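Local coordinates for protein putative dehydrogenase (Amycolatopsis orientalis, PDB 5A9T) that reduces cyclic imines to amines with NADPH, as an imine reductase, and works as a dimer of two-domain subunits, at residues 209-212 against 213-217; 150-154 against 155-159; 190-194 against 195-199; 71-74 against 75-79; 53-56 against 57-61. One frame throughout, in Å; residues are numbered along the deposited sequence.

Along the chain the order is contact 5, contact 4, contact 2, contact 3, contact 1. The first three belong to the Rossmann-type NADP-binding domain: contact 5 on helix 55-60, contact 4 at the start of helix 75-78, contact 2 between helix 141-152 and strand 156-161. Contacts 4 and 5 touch, Leu79 CD1 lying 3.9 Å from Ile55 CD1, whereas the centre of contact 2 is about 24 Å from the centre of each. Contact 3 ends the long helix 166-193 and contact 1 lies on the next helix, 199-228, their centres about 21 Å apart; both meet the second subunit. Contacts 3 and 5, centres about 56 Å apart, lie on opposite sides of the chain's centre, one in the helical, dimer-forming part, the other in the NADP-binding domain.

Contact 1 (209-212 against 213-217); sequences WFLP and AVIGQ
Val214 lies over one face of the Phe210 ring, its CB 4.0 Å from the ring centroid, a CH-pi contact one helical turn apart. With the Phe210 ring carbon CG anti to the backbone N (chi1 -169°), the ring lies beside two branched neighbours that meet it from the same side: Val214 over the face, and Ile215 obliquely near CD2 and CE2, its CG1 3.7 Å from Phe210 CE2. The methyl CG2 of Val214 is shared with Trp209, 3.6 Å from its CZ2, while Ala213 CB packs near Trp209 CD1.

The backbone bonds are of two spacings. Phe210 O takes Val214 N at 2.9 Å in the alpha spacing and Ile215 N at 3.0 Å in the wider i+5 spacing, which Gly216 N to Leu211 O continues. Pro212 O receives a weak bond from Gln217 N and a water 2.8 Å from Pro212 O.

In the second subunit, Leu174 packs on Phe210, Met178 on Ile215, and the other Leu211 on Leu211. The chemistry implies a helix shaped by its proline: Pro212 N has no hydrogen to give to the turn before, the helix kinks there, the bonds that follow widen to i+5, and apolar side chains face the dimer partner.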
loop_
_atom_site.group_PDB
_atom_site.type_symbol
_atom_site.label_atom_id
_atom_site.label_comp_id
_atom_site.label_asym_id
_atom_site.label_seq_id
_atom_site.Cartn_x
_atom_site.Cartn_y
_atom_site.Cartn_z
ATOM N N TRP A 209 -0.563 -11.491 -0.986
ATOM C CA TRP A 209 0.571 -11.620 -1.849
ATOM C C TRP A 209 1.080 -10.260 -2.317
ATOM O O TRP A 209 2.207 -9.889 -2.014
ATOM C CB TRP A 209 0.248 -12.571 -3.048
ATOM C CG TRP A 209 1.249 -12.418 -4.148
ATOM C CD1 TRP A 209 2.617 -12.660 -4.071
ATOM C CD2 TRP A 209 1.047 -11.920 -5.446
ATOM N NE1 TRP A 209 3.217 -12.303 -5.194
ATOM C CE2 TRP A 209 2.301 -11.846 -6.089
ATOM C CE3 TRP A 209 -0.060 -11.494 -6.121
ATOM C CZ2 TRP A 209 2.429 -11.350 -7.363
ATOM C CZ3 TRP A 209 0.080 -11.066 -7.504
ATOM C CH2 TRP A 209 1.341 -11.014 -8.060
ATOM N N PHE A 210 0.309 -9.517 -3.101
ATOM C CA PHE A 210 0.864 -8.395 -3.876
ATOM C C PHE A 210 1.385 -7.282 -2.999
ATOM O O PHE A 210 2.493 -6.741 -3.232
ATOM C CB PHE A 210 -0.183 -7.910 -4.875
ATOM C CG PHE A 210 0.306 -6.935 -5.922
ATOM C CD1 PHE A 210 0.929 -7.386 -7.069
ATOM C CD2 PHE A 210 0.089 -5.558 -5.763
ATOM C CE1 PHE A 210 1.380 -6.517 -8.006
ATOM C CE2 PHE A 210 0.539 -4.701 -6.722
ATOM C CZ PHE A 210 1.205 -5.196 -7.824
ATOM N N LEU A 211 0.598 -6.926 -1.970
ATOM C CA LEU A 211 1.018 -5.863 -1.084
ATOM C C LEU A 211 2.421 -6.040 -0.486
ATOM O O LEU A 211 3.277 -5.189 -0.694
ATOM C CB LEU A 211 -0.098 -5.584 -0.082
ATOM C CG LEU A 211 0.077 -4.367 0.816
ATOM C CD1 LEU A 211 -0.017 -3.054 0.069
ATOM C CD2 LEU A 211 -0.940 -4.448 1.900
ATOM N N PRO A 212 2.687 -7.150 0.198
ATOM C CA PRO A 212 4.014 -7.300 0.730
ATOM C C PRO A 212 5.062 -7.759 -0.256
ATOM O O PRO A 212 6.210 -7.240 -0.245
ATOM C CB PRO A 212 3.785 -8.356 1.812
ATOM C CG PRO A 212 2.582 -9.134 1.366
ATOM C CD PRO A 212 1.726 -8.112 0.735
ATOM N N ALA A 213 4.701 -8.698 -1.152
ATOM C CA ALA A 213 5.687 -9.323 -1.980
ATOM C C ALA A 213 6.118 -8.545 -3.145
ATOM O O ALA A 213 7.194 -8.793 -3.728
ATOM C CB ALA A 213 5.226 -10.722 -2.379
ATOM N N VAL A 214 5.243 -7.668 -3.661
ATOM C CA VAL A 214 5.543 -6.846 -4.761
ATOM C C VAL A 214 5.727 -5.403 -4.294
ATOM O O VAL A 214 6.787 -4.837 -4.467
ATOM C CB VAL A 214 4.516 -6.975 -5.943
ATOM C CG1 VAL A 214 4.908 -6.053 -7.078
ATOM C CG2 VAL A 214 4.412 -8.446 -6.395
ATOM N N ILE A 215 4.686 -4.736 -3.815
ATOM C CA ILE A 215 4.811 -3.308 -3.463
ATOM C C ILE A 215 5.913 -3.143 -2.417
ATOM O O ILE A 215 6.823 -2.312 -2.561
ATOM C CB ILE A 215 3.423 -2.790 -3.012
ATOM C CG1 ILE A 215 2.409 -2.828 -4.196
ATOM C CG2 ILE A 215 3.614 -1.327 -2.555
ATOM C CD1 ILE A 215 0.999 -2.490 -3.816
ATOM N N GLY A 216 5.753 -3.882 -1.316
ATOM C CA GLY A 216 6.683 -3.721 -0.191
ATOM C C GLY A 216 8.125 -4.031 -0.564
ATOM O O GLY A 216 9.084 -3.322 -0.281
ATOM N N GLN A 217 8.317 -5.172 -1.281
ATOM C CA GLN A 217 9.668 -5.584 -1.641
ATOM C C GLN A 217 10.275 -4.603 -2.614
ATOM O O GLN A 217 11.483 -4.304 -2.556
ATOM C CB GLN A 217 9.691 -6.974 -2.255
ATOM C CG GLN A 217 9.547 -8.082 -1.245
ATOM C CD GLN A 217 10.638 -8.075 -0.170
ATOM O OE1 GLN A 217 10.372 -7.779 1.002
ATOM N NE2 GLN A 217 11.870 -8.377 -0.565
HETATM O O HOH W 1 7.648 -6.263 1.912
#

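Contact 2 (150-154 against 155-159); sequences TLAGL and GDPVH
This is a tight helix-to-strand turn, where helix 141-152 gives way to strand 156-161 and the chain folds back so that Pro157 lies against Ala152 and Leu151. The closest side-chain approach is made by the proline ring, whose CD comes within 3.9 Å of Ala152 CB, with CG only slightly farther. Leu151 joins more loosely, its CB 4.5 Å from Pro157 CB.

Backbone atoms make the rest of the turn. Leu151 O is used by Leu154 N at 2.9 Å and, much more weakly, by Gly155 N at 3.5 Å. Gly155 is the first residue to leave helical angles; its nearly extended backbone (phi 174°, psi 165°) swings its carbonyl back over the helix end, where Ala152 CA makes a CA-H...O contact of 3.4 Å with Gly155 O.

The turn closes the beta-alpha-beta unit of strand 134-139, helix 141-152 and strand 156-161, with the two strands parallel neighbours in the sheet of the NADP-binding domain. Asp156 and Val158 pair with strand 134-139, and Tyr137 of that strand touches both Leu151 and Pro157. With CG of Leu154 anti to its carbonyl carbon (chi1 -57°), the side chain leads away from the turn to pack on Ala23 and Leu24 of helix 15-26, while Leu154 O accepts from Ser133 OG.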
loop_
_atom_site.group_PDB
_atom_site.type_symbol
_atom_site.label_atom_id
_atom_site.label_comp_id
_atom_site.label_asym_id
_atom_site.label_seq_id
_atom_site.Cartn_x
_atom_site.Cartn_y
_atom_site.Cartn_z
ATOM N N THR A 150 6.769 0.097 31.688
ATOM C CA THR A 150 5.407 0.531 31.961
ATOM C C THR A 150 4.662 0.848 30.624
ATOM O O THR A 150 3.521 0.460 30.434
ATOM C CB THR A 150 5.417 1.817 32.819
ATOM O OG1 THR A 150 5.969 1.419 34.106
ATOM C CG2 THR A 150 4.053 2.354 33.090
ATOM N N LEU A 151 5.365 1.556 29.747
ATOM C CA LEU A 151 4.715 1.947 28.494
ATOM C C LEU A 151 4.416 0.696 27.635
ATOM O O LEU A 151 3.437 0.715 26.908
ATOM C CB LEU A 151 5.597 2.883 27.704
ATOM C CG LEU A 151 5.808 4.329 28.382
ATOM C CD1 LEU A 151 6.928 5.079 27.679
ATOM C CD2 LEU A 151 4.517 5.087 28.474
ATOM N N ALA A 152 5.197 -0.340 27.783
ATOM C CA ALA A 152 4.911 -1.576 27.016
ATOM C C ALA A 152 3.630 -2.201 27.392
ATOM O O ALA A 152 3.037 -2.963 26.590
ATOM C CB ALA A 152 6.046 -2.492 27.175
ATOM N N GLY A 153 3.015 -1.901 28.536
ATOM C CA GLY A 153 1.643 -2.319 28.826
ATOM C C GLY A 153 0.570 -1.742 27.935
ATOM O O GLY A 153 -0.545 -2.184 27.926
ATOM N N LEU A 154 0.877 -0.559 27.288
ATOM C CA LEU A 154 -0.046 0.090 26.449
ATOM C C LEU A 154 0.065 -0.454 24.990
ATOM O O LEU A 154 -0.926 -0.435 24.223
ATOM C CB LEU A 154 0.194 1.589 26.431
ATOM C CG LEU A 154 0.158 2.286 27.828
ATOM C CD1 LEU A 154 0.516 3.743 27.738
ATOM C CD2 LEU A 154 -1.218 2.145 28.448
ATOM N N GLY A 155 1.263 -0.737 24.587
ATOM C CA GLY A 155 1.570 -1.157 23.201
ATOM C C GLY A 155 3.055 -1.249 23.046
ATOM O O GLY A 155 3.845 -0.747 23.883
ATOM N N ASP A 156 3.564 -1.884 22.005
ATOM C CA ASP A 156 4.926 -2.000 21.745
ATOM C C ASP A 156 5.555 -0.617 21.611
ATOM O O ASP A 156 5.192 0.099 20.690
ATOM C CB ASP A 156 5.232 -2.760 20.441
ATOM C CG ASP A 156 6.690 -3.055 20.257
ATOM O OD1 ASP A 156 7.426 -3.177 21.250
ATOM O OD2 ASP A 156 7.141 -3.245 19.070
ATOM N N PRO A 157 6.521 -0.240 22.456
ATOM C CA PRO A 157 6.989 1.115 22.432
ATOM C C PRO A 157 8.222 1.235 21.525
ATOM O O PRO A 157 9.170 0.464 21.653
ATOM C CB PRO A 157 7.363 1.363 23.878
ATOM C CG PRO A 157 7.764 0.045 24.399
ATOM C CD PRO A 157 6.961 -0.965 23.673
ATOM N N VAL A 158 8.246 2.181 20.608
ATOM C CA VAL A 158 9.318 2.455 19.674
ATOM C C VAL A 158 9.813 3.867 19.853
ATOM O O VAL A 158 9.082 4.801 19.746
ATOM C CB VAL A 158 8.848 2.284 18.201
ATOM C CG1 VAL A 158 10.008 2.613 17.291
ATOM C CG2 VAL A 158 8.406 0.871 17.958
ATOM N N HIS A 159 11.089 4.077 20.201
ATOM C CA HIS A 159 11.674 5.349 20.323
ATOM C C HIS A 159 12.326 5.729 19.025
ATOM O O HIS A 159 13.350 5.113 18.640
ATOM C CB HIS A 159 12.696 5.329 21.495
ATOM C CG HIS A 159 13.299 6.652 21.775
ATOM N ND1 HIS A 159 12.690 7.707 22.386
ATOM C CD2 HIS A 159 14.581 7.057 21.564
ATOM C CE1 HIS A 159 13.529 8.744 22.480
ATOM N NE2 HIS A 159 14.675 8.370 21.962
#

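Contact 3 (190-194 against 195-199); sequences ALVGS and AGVPA
The flat group at the centre is the peptide carbonyl of Val192, met on opposite faces by two N-H groups: Ala195 N at 3.0 Å from Val192 O, 57° out of the carbonyl plane, and Val197 N at 3.2 Å from the same oxygen, 40° out. Gly196 N likewise comes to Gly193 O from above its plane, at 2.9 Å. Val197 N to Val192 O and Gly196 N to Gly193 O together make a Schellman motif that ends helix 166-193, with Gly196, at positive phi, as its C-prime residue; Ala195 N is an extra donor.

Beneath the motif Val192 packs on Val197, CB to CB 3.8 Å. In the second subunit Ala173 and Tyr170 cover Val192 and Val197.

Ser194 OG stands between the backbone N and the carbonyl carbon (chi1 71°), which brings it back to donate to Leu191 O at 2.7 Å in the carbonyl plane; Gln255 NE2 bonds to the same hydroxyl. Replacing this serine by an alanine would probably leave Gln255 NE2 without that mate and Leu191 O with the backbone N of that residue as its donor.

A bound calcium ion lies about 6 Å from the Ser194 side chain. The chemistry implies that the Leu191 and Val192 carbonyls, near the helix end, each take two donors from within the turn.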
loop_
_atom_site.group_PDB
_atom_site.type_symbol
_atom_site.label_atom_id
_atom_site.label_comp_id
_atom_site.label_asym_id
_atom_site.label_seq_id
_atom_site.Cartn_x
_atom_site.Cartn_y
_atom_site.Cartn_z
ATOM N N ALA A 190 -12.816 -1.993 -7.202
ATOM C CA ALA A 190 -13.854 -1.600 -8.168
ATOM C C ALA A 190 -13.587 -2.192 -9.551
ATOM O O ALA A 190 -14.566 -2.623 -10.202
ATOM C CB ALA A 190 -13.954 -0.111 -8.180
ATOM N N LEU A 191 -12.355 -2.197 -9.996
ATOM C CA LEU A 191 -12.007 -2.797 -11.299
ATOM C C LEU A 191 -12.320 -4.231 -11.341
ATOM O O LEU A 191 -13.038 -4.678 -12.237
ATOM C CB LEU A 191 -10.541 -2.556 -11.651
ATOM C CG LEU A 191 -10.182 -1.197 -12.151
ATOM C CD1 LEU A 191 -8.684 -0.941 -12.109
ATOM C CD2 LEU A 191 -10.735 -1.086 -13.582
ATOM N N VAL A 192 -11.844 -5.037 -10.392
ATOM C CA VAL A 192 -12.199 -6.512 -10.479
ATOM C C VAL A 192 -13.667 -6.725 -10.180
ATOM O O VAL A 192 -14.296 -7.662 -10.682
ATOM C CB VAL A 192 -11.273 -7.419 -9.651
ATOM C CG1 VAL A 192 -9.868 -7.248 -10.110
ATOM C CG2 VAL A 192 -11.395 -7.144 -8.117
ATOM N N GLY A 193 -14.281 -5.849 -9.400
ATOM C CA GLY A 193 -15.689 -5.928 -9.081
ATOM C C GLY A 193 -16.532 -5.740 -10.301
ATOM O O GLY A 193 -17.651 -6.277 -10.324
ATOM N N SER A 194 -16.026 -5.072 -11.347
ATOM C CA SER A 194 -16.812 -4.909 -12.606
ATOM C C SER A 194 -16.945 -6.240 -13.307
ATOM O O SER A 194 -17.815 -6.337 -14.233
ATOM C CB SER A 194 -16.166 -3.819 -13.476
ATOM O OG SER A 194 -14.969 -4.232 -14.014
ATOM N N ALA A 195 -16.145 -7.213 -12.975
ATOM C CA ALA A 195 -16.223 -8.554 -13.488
ATOM C C ALA A 195 -16.808 -9.524 -12.455
ATOM O O ALA A 195 -16.776 -10.758 -12.687
ATOM C CB ALA A 195 -14.872 -8.996 -14.043
ATOM N N GLY A 196 -17.425 -9.010 -11.394
ATOM C CA GLY A 196 -18.104 -9.841 -10.428
ATOM C C GLY A 196 -17.240 -10.381 -9.341
ATOM O O GLY A 196 -17.745 -11.149 -8.526
ATOM N N VAL A 197 -15.970 -9.937 -9.191
ATOM C CA VAL A 197 -15.078 -10.450 -8.174
ATOM C C VAL A 197 -15.297 -9.727 -6.881
ATOM O O VAL A 197 -15.127 -8.505 -6.801
ATOM C CB VAL A 197 -13.588 -10.291 -8.588
ATOM C CG1 VAL A 197 -12.676 -10.772 -7.460
ATOM C CG2 VAL A 197 -13.292 -10.965 -9.962
ATOM N N PRO A 198 -15.720 -10.412 -5.805
ATOM C CA PRO A 198 -15.842 -9.699 -4.532
ATOM C C PRO A 198 -14.554 -9.221 -3.943
ATOM O O PRO A 198 -13.509 -9.814 -4.150
ATOM C CB PRO A 198 -16.441 -10.769 -3.614
ATOM C CG PRO A 198 -16.918 -11.875 -4.483
ATOM C CD PRO A 198 -16.060 -11.838 -5.718
ATOM N N ALA A 199 -14.630 -8.125 -3.181
ATOM C CA ALA A 199 -13.487 -7.590 -2.529
ATOM C C ALA A 199 -12.788 -8.600 -1.623
ATOM O O ALA A 199 -11.567 -8.659 -1.554
ATOM C CB ALA A 199 -13.821 -6.328 -1.732
#

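Contact 4 (71-74 against 75-79); sequences DYDA and LYSAL
Ala74 meets the first turn of helix 75-78 through its carbonyl and its methyl. Ala78 N donates to Ala74 O at 3.0 Å with a nearly straight N-H...O angle of 169°, the ordinary helical bond, and Ser77 N adds a weak bond to the same oxygen at 2.9 Å. On the methyl side, the Tyr76 ring comes obliquely to Ala74, its CE2 3.5 Å from Ala74 CB. The ring gets there because CG of Tyr76 stands between its own backbone N and carbonyl carbon (chi1 63°), which turns the phenol back toward the residues before the helix.

Asp73 approaches the same turn less closely. Its OD2 lies 4.0 Å from Ala78 CB, while OD1 is 4.1 Å from Ser77 OG. The firm bond of this carboxylate goes instead to the next residue: Ala74 N donates to Asp73 OD1 at 2.9 Å, meeting it from above the carboxylate plane, 37° out.

Ala74 is the N-cap residue, and the short helix follows the loop after strand 64-67 in the Rossmann-type fold. That loop contains Ala70, which, like Arg36 beside Asp73, binds NADP(+) in a structure of this protein although no cofactor is bound to this chain.

Farther out, Asp71 OD1 is hydrogen-bonded to Asn95 ND2, again of the cofactor site. On the helix side Trp108 of helix 99-111 packs on Leu75, Tyr76 and Leu79.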
loop_
_atom_site.group_PDB
_atom_site.type_symbol
_atom_site.label_atom_id
_atom_site.label_comp_id
_atom_site.label_asym_id
_atom_site.label_seq_id
_atom_site.Cartn_x
_atom_site.Cartn_y
_atom_site.Cartn_z
ATOM N N ASP A 71 -8.336 17.579 21.496
ATOM C CA ASP A 71 -7.542 18.391 20.512
ATOM C C ASP A 71 -7.551 19.908 20.760
ATOM O O ASP A 71 -6.590 20.629 20.603
ATOM C CB ASP A 71 -7.966 18.183 19.016
ATOM C CG ASP A 71 -7.921 16.719 18.568
ATOM O OD1 ASP A 71 -7.251 15.876 19.243
ATOM O OD2 ASP A 71 -8.525 16.399 17.513
ATOM N N TYR A 72 -8.708 20.402 21.185
ATOM C CA TYR A 72 -8.821 21.877 21.257
ATOM C C TYR A 72 -8.236 22.399 22.555
ATOM O O TYR A 72 -8.170 23.615 22.767
ATOM C CB TYR A 72 -10.312 22.324 21.160
ATOM C CG TYR A 72 -11.167 21.812 22.267
ATOM C CD1 TYR A 72 -11.782 20.572 22.160
ATOM C CD2 TYR A 72 -11.362 22.544 23.475
ATOM C CE1 TYR A 72 -12.551 20.087 23.179
ATOM C CE2 TYR A 72 -12.156 22.035 24.509
ATOM C CZ TYR A 72 -12.724 20.778 24.334
ATOM O OH TYR A 72 -13.521 20.244 25.282
ATOM N N ASP A 73 -7.827 21.492 23.471
ATOM C CA ASP A 73 -7.301 21.881 24.779
ATOM C C ASP A 73 -5.789 21.923 24.497
ATOM O O ASP A 73 -5.286 21.644 23.337
ATOM C CB ASP A 73 -7.642 20.795 25.779
ATOM C CG ASP A 73 -7.559 21.234 27.270
ATOM O OD1 ASP A 73 -7.112 22.417 27.670
ATOM O OD2 ASP A 73 -7.922 20.460 28.182
ATOM N N ALA A 74 -5.089 22.324 25.528
ATOM C CA ALA A 74 -3.649 22.610 25.451
ATOM C C ALA A 74 -3.048 22.216 26.795
ATOM O O ALA A 74 -3.525 22.576 27.868
ATOM C CB ALA A 74 -3.297 24.016 25.309
ATOM N N LEU A 75 -1.905 21.584 26.709
ATOM C CA LEU A 75 -1.219 21.188 27.948
ATOM C C LEU A 75 -0.899 22.346 28.838
ATOM O O LEU A 75 -1.045 22.234 30.064
ATOM C CB LEU A 75 0.130 20.561 27.510
ATOM C CG LEU A 75 0.978 19.763 28.339
ATOM C CD1 LEU A 75 0.103 18.555 28.587
ATOM C CD2 LEU A 75 2.272 19.352 27.653
ATOM N N TYR A 76 -0.452 23.482 28.302
ATOM C CA TYR A 76 -0.084 24.573 29.134
ATOM C C TYR A 76 -1.305 25.015 29.990
ATOM O O TYR A 76 -1.108 25.609 31.076
ATOM C CB TYR A 76 0.567 25.793 28.408
ATOM C CG TYR A 76 -0.285 26.492 27.418
ATOM C CD1 TYR A 76 -1.124 27.580 27.808
ATOM C CD2 TYR A 76 -0.286 26.127 26.076
ATOM C CE1 TYR A 76 -2.004 28.175 26.890
ATOM C CE2 TYR A 76 -1.167 26.757 25.173
ATOM C CZ TYR A 76 -2.003 27.802 25.586
ATOM O OH TYR A 76 -2.863 28.411 24.639
ATOM N N SER A 77 -2.495 24.899 29.364
ATOM C CA SER A 77 -3.715 25.319 30.050
ATOM C C SER A 77 -4.223 24.290 31.053
ATOM O O SER A 77 -4.460 24.638 32.231
ATOM C CB SER A 77 -4.814 25.628 29.042
ATOM O OG SER A 77 -6.091 25.851 29.699
ATOM N N ALA A 78 -4.358 23.017 30.664
ATOM C CA ALA A 78 -4.805 21.981 31.591
ATOM C C ALA A 78 -3.887 21.795 32.770
ATOM O O ALA A 78 -4.387 21.598 33.889
ATOM C CB ALA A 78 -4.971 20.682 30.838
ATOM N N LEU A 79 -2.587 21.788 32.492
ATOM C CA LEU A 79 -1.655 21.548 33.572
ATOM C C LEU A 79 -1.119 22.809 34.133
ATOM O O LEU A 79 -0.322 22.769 35.145
ATOM C CB LEU A 79 -0.497 20.663 33.086
ATOM C CG LEU A 79 -0.819 19.171 33.012
ATOM C CD1 LEU A 79 -2.185 18.673 32.571
ATOM C CD2 LEU A 79 0.342 18.655 32.100
#

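Contact 5 (53-56 against 57-61); sequences DDIV and DAVSA
Asp54 caps the N-terminus of helix 55-60, a short helix between strands 50-51 and 64-67 of the Rossmann-type domain. Followed outward, its CB first meets Asp57, whose OD2 lies 3.8 Å away in one of the two modelled conformers of Asp57. CG stands anti to the backbone N (chi1 174°), which carries the carboxylate over the first turn. There OD1 accepts from Val56 N at 2.9 Å, the donor coming from well above the carboxylate plane but along a nearly straight N-H...O line of 169°. OD2 is 4.1 Å from Asp57 OD2 in that same conformer, where the like charges may repel. With an alanine in place of Asp54, Val56 N would probably lose its capping acceptor and the helix start would be less firmly fixed.

The backbone bonds then take over, Ala58 N to Asp54 O and Val59 N to Ile55 O. On the buried side Ile55 CG1 packs 4.1 Å from Val59 CG2, and Trp34 of strand 30-34 covers Ile55 and Ala58. At the far end Ser60 N donates to Val56 O at 2.8 Å; in one of two modelled conformers Ser60 OG also reaches Val56 O, from the opposite face of the carbonyl plane.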
loop_
_atom_site.group_PDB
_atom_site.type_symbol
_atom_site.label_atom_id
_atom_site.label_comp_id
_atom_site.label_asym_id
_atom_site.label_seq_id
_atom_site.Cartn_x
_atom_site.Cartn_y
_atom_site.Cartn_z
ATOM N N ASP A 53 -10.191 15.043 41.492
ATOM C CA ASP A 53 -10.866 16.247 40.919
ATOM C C ASP A 53 -9.928 17.436 40.519
ATOM O O ASP A 53 -10.211 18.072 39.492
ATOM C CB ASP A 53 -11.937 16.791 41.933
ATOM C CG ASP A 53 -13.182 15.819 42.090
ATOM O OD1 ASP A 53 -13.539 15.129 41.118
ATOM O OD2 ASP A 53 -13.755 15.737 43.215
ATOM N N ASP A 54 -8.858 17.683 41.295
ATOM C CA ASP A 54 -8.039 18.829 41.025
ATOM C C ASP A 54 -6.758 18.349 40.320
ATOM O O ASP A 54 -6.162 17.350 40.714
ATOM C CB ASP A 54 -7.756 19.547 42.319
ATOM C CG ASP A 54 -6.790 20.721 42.251
ATOM O OD1 ASP A 54 -6.104 21.271 41.277
ATOM O OD2 ASP A 54 -6.750 21.226 43.405
ATOM N N ILE A 55 -6.409 19.082 39.278
ATOM C CA ILE A 55 -5.169 18.747 38.559
ATOM C C ILE A 55 -3.948 18.736 39.418
ATOM O O ILE A 55 -3.034 17.900 39.171
ATOM C CB ILE A 55 -5.011 19.601 37.277
ATOM C CG1 ILE A 55 -3.928 19.081 36.315
ATOM C CG2 ILE A 55 -4.681 21.029 37.617
ATOM C CD1 ILE A 55 -4.157 17.716 35.787
ATOM N N VAL A 56 -3.851 19.597 40.451
ATOM C CA VAL A 56 -2.684 19.559 41.250
ATOM C C VAL A 56 -2.593 18.211 41.995
ATOM O O VAL A 56 -1.491 17.594 42.135
ATOM C CB VAL A 56 -2.692 20.752 42.229
ATOM C CG1 VAL A 56 -1.510 20.661 43.203
ATOM C CG2 VAL A 56 -2.596 22.093 41.483
ATOM N N ASP A 57 -3.703 17.745 42.542
ATOM C CA ASP A 57 -3.679 16.467 43.208
ATOM C C ASP A 57 -3.386 15.332 42.231
ATOM O O ASP A 57 -2.644 14.398 42.542
ATOM C CB ASP A 57 -4.995 16.214 43.929
ATOM C CG ASP A 57 -5.289 17.235 45.053
ATOM O OD1 ASP A 57 -4.364 17.732 45.743
ATOM O OD2 ASP A 57 -6.508 17.511 45.234
ATOM N N ALA A 58 -3.927 15.385 41.012
ATOM C CA ALA A 58 -3.637 14.348 40.051
ATOM C C ALA A 58 -2.150 14.304 39.691
ATOM O O ALA A 58 -1.548 13.260 39.678
ATOM C CB ALA A 58 -4.411 14.583 38.783
ATOM N N VAL A 59 -1.589 15.465 39.421
ATOM C CA VAL A 59 -0.137 15.568 39.108
ATOM C C VAL A 59 0.695 15.067 40.304
ATOM O O VAL A 59 1.764 14.379 40.116
ATOM C CB VAL A 59 0.192 17.043 38.750
ATOM C CG1 VAL A 59 1.674 17.358 38.730
ATOM C CG2 VAL A 59 -0.385 17.317 37.346
ATOM N N SER A 60 0.304 15.471 41.526
ATOM C CA SER A 60 1.108 15.131 42.701
ATOM C C SER A 60 1.078 13.640 43.065
ATOM O O SER A 60 1.882 13.162 43.885
ATOM C CB SER A 60 0.663 16.008 43.907
ATOM O OG SER A 60 0.803 17.382 43.654
ATOM N N ALA A 61 0.140 12.850 42.493
ATOM C CA ALA A 61 -0.063 11.450 42.838
ATOM C C ALA A 61 1.035 10.539 42.297
ATOM O O ALA A 61 1.232 9.420 42.779
ATOM C CB ALA A 61 -1.410 10.927 42.351
#